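Local coordinates for uncharacterized protein (Bacteroides ovatus, PDB 4IRT) that is a putative neuraminidase of the BNR-repeat family, built as a beta-propeller, whose actual activity and substrate remain undetermined, at residues Q4-G12 against R51-L60. Sequence-based numbering, arbitrary orientation. Where two conformers were deposited one is given.
Sequences QHLVEVGKG and RKLDSEQWTL
His5, Val7 and Val9 meet Glu56, Trp58 and Leu60 where two blades of a beta-propeller adjoin. N-terminal strand 5-12 completes the antiparallel sheet of C-terminal strands 401-407 and 381-385, the "molecular velcro" closure in which both chain ends share a blade; Val9 and Gly10 form a classic beta bulge opposite Ile403. This edge strand faces the connection between strands 45-52 and 59-63 of the adjoining blade, and no direct backbone hydrogen bond joins the two segments.

A direct hydrogen bond runs from His5 NE2 to Glu56 OE2, very short at 2.5 Å and nearly straight (165°). The oxygen sits at the edge of the imidazole, whose plane is turned 47° from that of the carboxylate. Water spans the gap: one molecule donates to Leu6 O and Glu56 OE1, another to the carbonyl oxygens of Glu8 and Glu56.

Apolar contacts centre on the Trp58 indole. With Val9 CG1 anti to the backbone N (chi1 -180°), CG1 touches Leu60 CD2 at 3.9 Å, while CG2, beside the N, lies over one indole face, 3.8 Å from Trp58 CE2. Val9 CA adds a CH-pi contact, 4.2 Å from the five-membered ring's centroid. Arg51 CG lies against the opposite face, offset toward the rim, and Val7 CG1 reaches the ring edge, 3.8 Å from Trp58 NE1.

The Arg51 guanidinium turns a face to Val7 CG1. Its orientation is held by NH2, which bonds Gln35 and forms a salt bridge with Glu407 on the strand paired with 5-12, and by NH1, which donates to Ser55 O at 2.9 Å. Within that loop, Ser55 forms an ST turn, its OG accepting from Gln57 N at 2.9 Å.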
ATOM      1  N   GLN A   4     -14.389 -11.930 -15.530  0.67 41.84           N
ATOM      2  CA  GLN A   4     -13.802 -11.331 -14.280  0.67 35.32           C
ATOM      3  C   GLN A   4     -14.763 -11.437 -13.106  0.67 29.60           C
ATOM      4  O   GLN A   4     -15.738 -10.663 -13.016  0.67 31.00           O
ATOM      5  CB  GLN A   4     -13.424  -9.857 -14.498  0.67 29.17           C
ATOM      6  CG  GLN A   4     -12.327  -9.631 -15.540  0.67 29.05           C
ATOM      7  CD  GLN A   4     -10.974 -10.207 -15.121  0.67 30.04           C
ATOM      8  OE1 GLN A   4     -10.772 -10.575 -13.962  0.67 26.87           O
ATOM      9  NE2 GLN A   4     -10.045 -10.299 -16.075  0.67 28.05           N
ATOM     10  N   HIS A   5     -14.409 -12.289 -12.146  1.00 21.28           N
ATOM     11  CA  HIS A   5     -15.355 -12.755 -11.145  1.00 19.39           C
ATOM     12  C   HIS A   5     -15.361 -11.917  -9.868  1.00 16.78           C
ATOM     13  O   HIS A   5     -14.342 -11.738  -9.205  1.00 16.51           O
ATOM     14  CB  HIS A   5     -15.065 -14.217 -10.819  1.00 20.19           C
ATOM     15  CG  HIS A   5     -16.119 -14.853  -9.983  1.00 20.91           C
ATOM     16  ND1 HIS A   5     -17.387 -15.101 -10.461  1.00 22.54           N
ATOM     17  CD2 HIS A   5     -16.104 -15.285  -8.702  1.00 20.85           C
ATOM     18  CE1 HIS A   5     -18.112 -15.665  -9.509  1.00 24.03           C
ATOM     19  NE2 HIS A   5     -17.351 -15.797  -8.435  1.00 21.23           N
ATOM     20  N   LEU A   6     -16.531 -11.415  -9.528  1.00 15.27           N
ATOM     21  CA  LEU A   6     -16.709 -10.591  -8.349  1.00 14.39           C
ATOM     22  C   LEU A   6     -17.428 -11.377  -7.265  1.00 14.90           C
ATOM     23  O   LEU A   6     -18.480 -11.974  -7.505  1.00 16.27           O
ATOM     24  CB  LEU A   6     -17.551  -9.369  -8.694  1.00 16.45           C
ATOM     25  CG  LEU A   6     -16.970  -8.252  -9.561  1.00 16.50           C
ATOM     26  CD1 LEU A   6     -18.130  -7.338  -9.987  1.00 17.59           C
ATOM     27  CD2 LEU A   6     -15.905  -7.485  -8.832  1.00 17.13           C
ATOM     28  N   VAL A   7     -16.834 -11.388  -6.076  1.00 12.37           N
ATOM     29  CA  VAL A   7     -17.377 -12.079  -4.940  1.00 12.20           C
ATOM     30  C   VAL A   7     -17.907 -11.031  -3.955  1.00 12.14           C
ATOM     31  O   VAL A   7     -17.144 -10.200  -3.427  1.00 11.05           O
ATOM     32  CB  VAL A   7     -16.305 -12.921  -4.257  1.00 12.52           C
ATOM     33  CG1 VAL A   7     -16.916 -13.602  -3.050  1.00 12.87           C
ATOM     34  CG2 VAL A   7     -15.724 -13.923  -5.246  1.00 13.35           C
ATOM     35  N   GLU A   8     -19.210 -11.019  -3.743  1.00 12.82           N
ATOM     36  CA  GLU A   8     -19.773 -10.064  -2.800  1.00 13.47           C
ATOM     37  C   GLU A   8     -19.269 -10.325  -1.382  1.00 13.40           C
ATOM     38  O   GLU A   8     -19.167 -11.494  -0.944  1.00 12.49           O
ATOM     39  CB  GLU A   8     -21.283 -10.122  -2.813  1.00 14.62           C
ATOM     40  CG  GLU A   8     -21.933  -9.534  -4.040  1.00 17.36           C
ATOM     41  CD  GLU A   8     -23.451  -9.452  -3.914  1.00 20.59           C
ATOM     42  OE1 GLU A   8     -24.005 -10.056  -2.989  1.00 19.67           O
ATOM     43  OE2 GLU A   8     -24.080  -8.780  -4.746  1.00 24.56           O
ATOM     44  N   VAL A   9     -18.957  -9.233  -0.677  1.00 12.69           N
ATOM     45  CA  VAL A   9     -18.637  -9.285   0.730  1.00 12.66           C
ATOM     46  C   VAL A   9     -19.774  -8.667   1.548  1.00 13.53           C
ATOM     47  O   VAL A   9     -20.557  -9.376   2.223  1.00 13.71           O
ATOM     48  CB  VAL A   9     -17.310  -8.558   1.039  1.00 12.41           C
ATOM     49  CG1 VAL A   9     -17.016  -8.645   2.525  1.00 13.96           C
ATOM     50  CG2 VAL A   9     -16.173  -9.119   0.217  1.00 13.22           C
ATOM     51  N   GLY A  10     -19.901  -7.351   1.450  1.00 11.95           N
ATOM     52  CA  GLY A  10     -20.943  -6.617   2.151  1.00 12.38           C
ATOM     53  C   GLY A  10     -20.853  -5.129   1.845  1.00 12.17           C
ATOM     54  O   GLY A  10     -19.850  -4.659   1.371  1.00 11.85           O
ATOM     55  N   LYS A  11     -21.912  -4.390   2.133  1.00 13.31           N
ATOM     56  CA  LYS A  11     -21.911  -2.966   1.872  1.00 13.02           C
ATOM     57  C   LYS A  11     -21.036  -2.255   2.894  1.00 12.29           C
ATOM     58  O   LYS A  11     -20.996  -2.642   4.072  1.00 12.52           O
ATOM     59  CB  LYS A  11     -23.328  -2.429   1.891  1.00 15.42           C
ATOM     60  CG  LYS A  11     -24.129  -2.950   0.714  1.00 21.05           C
ATOM     61  CD  LYS A  11     -25.523  -2.368   0.633  1.00 23.92           C
ATOM     62  CE  LYS A  11     -26.186  -2.784  -0.686  1.00 33.36           C
ATOM     63  NZ  LYS A  11     -27.562  -2.214  -0.889  1.00 37.37           N
ATOM     64  N   GLY A  12     -20.358  -1.216   2.433  1.00 10.19           N
ATOM     65  CA  GLY A  12     -19.455  -0.447   3.276  1.00  9.94           C
ATOM     66  C   GLY A  12     -19.588   1.025   3.021  1.00  9.79           C
ATOM     67  O   GLY A  12     -20.188   1.437   2.034  1.00  9.04           O
ATOM     68  N   ARG A  51     -13.349 -15.815   4.907  1.00 11.88           N
ATOM     69  CA  ARG A  51     -13.925 -16.915   4.191  1.00 12.51           C
ATOM     70  C   ARG A  51     -12.860 -17.965   3.900  1.00 12.28           C
ATOM     71  O   ARG A  51     -11.640 -17.685   3.906  1.00 12.06           O
ATOM     72  CB  ARG A  51     -14.524 -16.454   2.859  1.00 12.17           C
ATOM     73  CG  ARG A  51     -13.528 -15.827   1.893  1.00 11.89           C
ATOM     74  CD  ARG A  51     -13.955 -15.933   0.437  1.00 12.19           C
ATOM     75  NE  ARG A  51     -13.026 -15.227  -0.462  1.00 11.88           N
ATOM     76  CZ  ARG A  51     -13.021 -15.349  -1.794  1.00 13.10           C
ATOM     77  NH1 ARG A  51     -13.885 -16.163  -2.405  1.00 14.12           N
ATOM     78  NH2 ARG A  51     -12.180 -14.635  -2.536  1.00 11.87           N
ATOM     79  N   LYS A  52     -13.327 -19.165   3.573  1.00 13.36           N
ATOM     80  CA  LYS A  52     -12.491 -20.112   2.831  1.00 13.26           C
ATOM     81  C   LYS A  52     -12.372 -19.641   1.400  1.00 13.24           C
ATOM     82  O   LYS A  52     -13.359 -19.192   0.793  1.00 13.44           O
ATOM     83  CB  LYS A  52     -13.078 -21.517   2.869  1.00 14.98           C
ATOM     84  CG  LYS A  52     -13.076 -22.092   4.259  1.00 15.54           C
ATOM     85  CD  LYS A  52     -11.657 -22.439   4.696  1.00 17.34           C
ATOM     86  CE  LYS A  52     -11.660 -23.234   5.988  1.00 21.31           C
ATOM     87  NZ  LYS A  52     -10.287 -23.547   6.470  1.00 23.85           N
ATOM     88  N   LEU A  53     -11.163 -19.720   0.860  1.00 13.16           N
ATOM     89  CA  LEU A  53     -10.941 -19.329  -0.535  1.00 14.30           C
ATOM     90  C   LEU A  53     -11.773 -20.132  -1.559  1.00 15.26           C
ATOM     91  O   LEU A  53     -12.028 -19.653  -2.666  1.00 16.05           O
ATOM     92  CB  LEU A  53      -9.461 -19.395  -0.880  1.00 14.31           C
ATOM     93  CG  LEU A  53      -8.623 -18.230  -0.380  1.00 14.69           C
ATOM     94  CD1 LEU A  53      -7.147 -18.563  -0.390  1.00 15.24           C
ATOM     95  CD2 LEU A  53      -8.888 -16.983  -1.189  1.00 14.74           C
ATOM     96  N   ASP A  54     -12.212 -21.326  -1.188  1.00 15.77           N
ATOM     97  CA  ASP A  54     -13.024 -22.161  -2.073  1.00 19.23           C
ATOM     98  C   ASP A  54     -14.529 -21.937  -1.885  1.00 18.89           C
ATOM     99  O   ASP A  54     -15.332 -22.709  -2.387  1.00 20.18           O
ATOM    100  CB  ASP A  54     -12.667 -23.649  -1.889  1.00 20.71           C
ATOM    101  CG  ASP A  54     -13.120 -24.227  -0.552  1.00 26.26           C
ATOM    102  OD1 ASP A  54     -13.853 -23.567   0.214  1.00 28.42           O
ATOM    103  OD2 ASP A  54     -12.762 -25.396  -0.267  1.00 35.14           O
ATOM    104  N   SER A  55     -14.893 -20.923  -1.098  1.00 15.41           N
ATOM    105  CA  SER A  55     -16.261 -20.538  -0.865  1.00 15.63           C
ATOM    106  C   SER A  55     -16.494 -19.031  -1.172  1.00 15.56           C
ATOM    107  O   SER A  55     -15.554 -18.236  -1.239  1.00 14.30           O
ATOM    108  CB  SER A  55     -16.591 -20.820   0.619  1.00 16.86           C
ATOM    109  OG  SER A  55     -17.900 -20.412   0.952  1.00 17.46           O
ATOM    110  N   GLU A  56     -17.749 -18.661  -1.380  1.00 15.92           N
ATOM    111  CA  GLU A  56     -18.129 -17.267  -1.451  1.00 16.69           C
ATOM    112  C   GLU A  56     -18.948 -16.844  -0.242  1.00 18.39           C
ATOM    113  O   GLU A  56     -19.493 -15.743  -0.217  1.00 18.17           O
ATOM    114  CB  GLU A  56     -18.861 -17.008  -2.766  1.00 19.25           C
ATOM    115  CG  GLU A  56     -17.987 -17.362  -3.952  1.00 20.37           C
ATOM    116  CD  GLU A  56     -18.443 -16.779  -5.267  1.00 24.96           C
ATOM    117  OE1 GLU A  56     -19.508 -16.137  -5.304  1.00 26.13           O
ATOM    118  OE2 GLU A  56     -17.707 -16.968  -6.275  1.00 24.27           O
ATOM    119  N   GLN A  57     -18.976 -17.695   0.787  1.00 17.61           N
ATOM    120  CA  GLN A  57     -19.688 -17.392   2.020  0.50 17.43           C
ATOM    121  C   GLN A  57     -18.745 -16.784   3.072  1.00 16.63           C
ATOM    122  O   GLN A  57     -17.846 -17.457   3.596  1.00 16.41           O
ATOM    123  CB  GLN A  57     -20.357 -18.659   2.575  0.50 18.91           C
ATOM    124  CG  GLN A  57     -21.217 -19.428   1.576  0.50 20.08           C
ATOM    125  CD  GLN A  57     -22.244 -18.561   0.873  0.50 22.46           C
ATOM    126  OE1 GLN A  57     -22.265 -18.470  -0.362  0.50 24.83           O
ATOM    127  NE2 GLN A  57     -23.090 -17.897   1.655  0.50 22.70           N
ATOM    128  N   TRP A  58     -18.968 -15.514   3.389  1.00 14.77           N
ATOM    129  CA  TRP A  58     -18.199 -14.798   4.403  1.00 13.75           C
ATOM    130  C   TRP A  58     -18.827 -14.888   5.792  1.00 13.89           C
ATOM    131  O   TRP A  58     -20.049 -14.958   5.946  1.00 14.55           O
ATOM    132  CB  TRP A  58     -18.087 -13.320   4.032  1.00 12.43           C
ATOM    133  CG  TRP A  58     -17.298 -13.073   2.788  1.00 12.34           C
ATOM    134  CD1 TRP A  58     -17.761 -13.103   1.505  1.00 12.64           C
ATOM    135  CD2 TRP A  58     -15.917 -12.786   2.710  1.00 11.79           C
ATOM    136  NE1 TRP A  58     -16.738 -12.853   0.635  1.00 13.27           N
ATOM    137  CE2 TRP A  58     -15.592 -12.648   1.350  1.00 12.60           C
ATOM    138  CE3 TRP A  58     -14.905 -12.605   3.664  1.00 12.85           C
ATOM    139  CZ2 TRP A  58     -14.293 -12.347   0.918  1.00 13.21           C
ATOM    140  CZ3 TRP A  58     -13.626 -12.327   3.237  1.00 12.74           C
ATOM    141  CH2 TRP A  58     -13.329 -12.183   1.868  1.00 12.55           C
ATOM    142  N   THR A  59     -17.969 -14.917   6.802  1.00 12.56           N
ATOM    143  CA  THR A  59     -18.363 -14.639   8.152  1.00 13.38           C
ATOM    144  C   THR A  59     -17.933 -13.212   8.395  1.00 12.49           C
ATOM    145  O   THR A  59     -16.778 -12.872   8.230  1.00 11.33           O
ATOM    146  CB  THR A  59     -17.689 -15.620   9.123  1.00 15.19           C
ATOM    147  OG1 THR A  59     -18.128 -16.950   8.789  1.00 15.80           O
ATOM    148  CG2 THR A  59     -18.071 -15.355  10.584  1.00 16.34           C
ATOM    149  N   LEU A  60     -18.882 -12.369   8.772  1.00 12.78           N
ATOM    150  CA  LEU A  60     -18.575 -10.947   9.017  1.00 13.24           C
ATOM    151  C   LEU A  60     -18.849 -10.608  10.468  1.00 13.29           C
ATOM    152  O   LEU A  60     -19.826 -11.101  11.054  1.00 13.11           O
ATOM    153  CB  LEU A  60     -19.405 -10.046   8.111  1.00 15.28           C
ATOM    154  CG  LEU A  60     -19.253 -10.287   6.607  1.00 15.35           C
ATOM    155  CD1 LEU A  60     -20.274  -9.455   5.843  1.00 17.41           C
ATOM    156  CD2 LEU A  60     -17.832 -10.028   6.132  1.00 15.81           C
TER
HETATM  157  O   HOH W   1     -20.117 -14.262  -7.154  1.00 31.49           O
HETATM  158  O   HOH W   2     -20.561 -13.724  -1.624  1.00 14.99           O
HETATM  159  O   HOH W   3     -20.931 -13.225  -4.493  1.00 24.32           O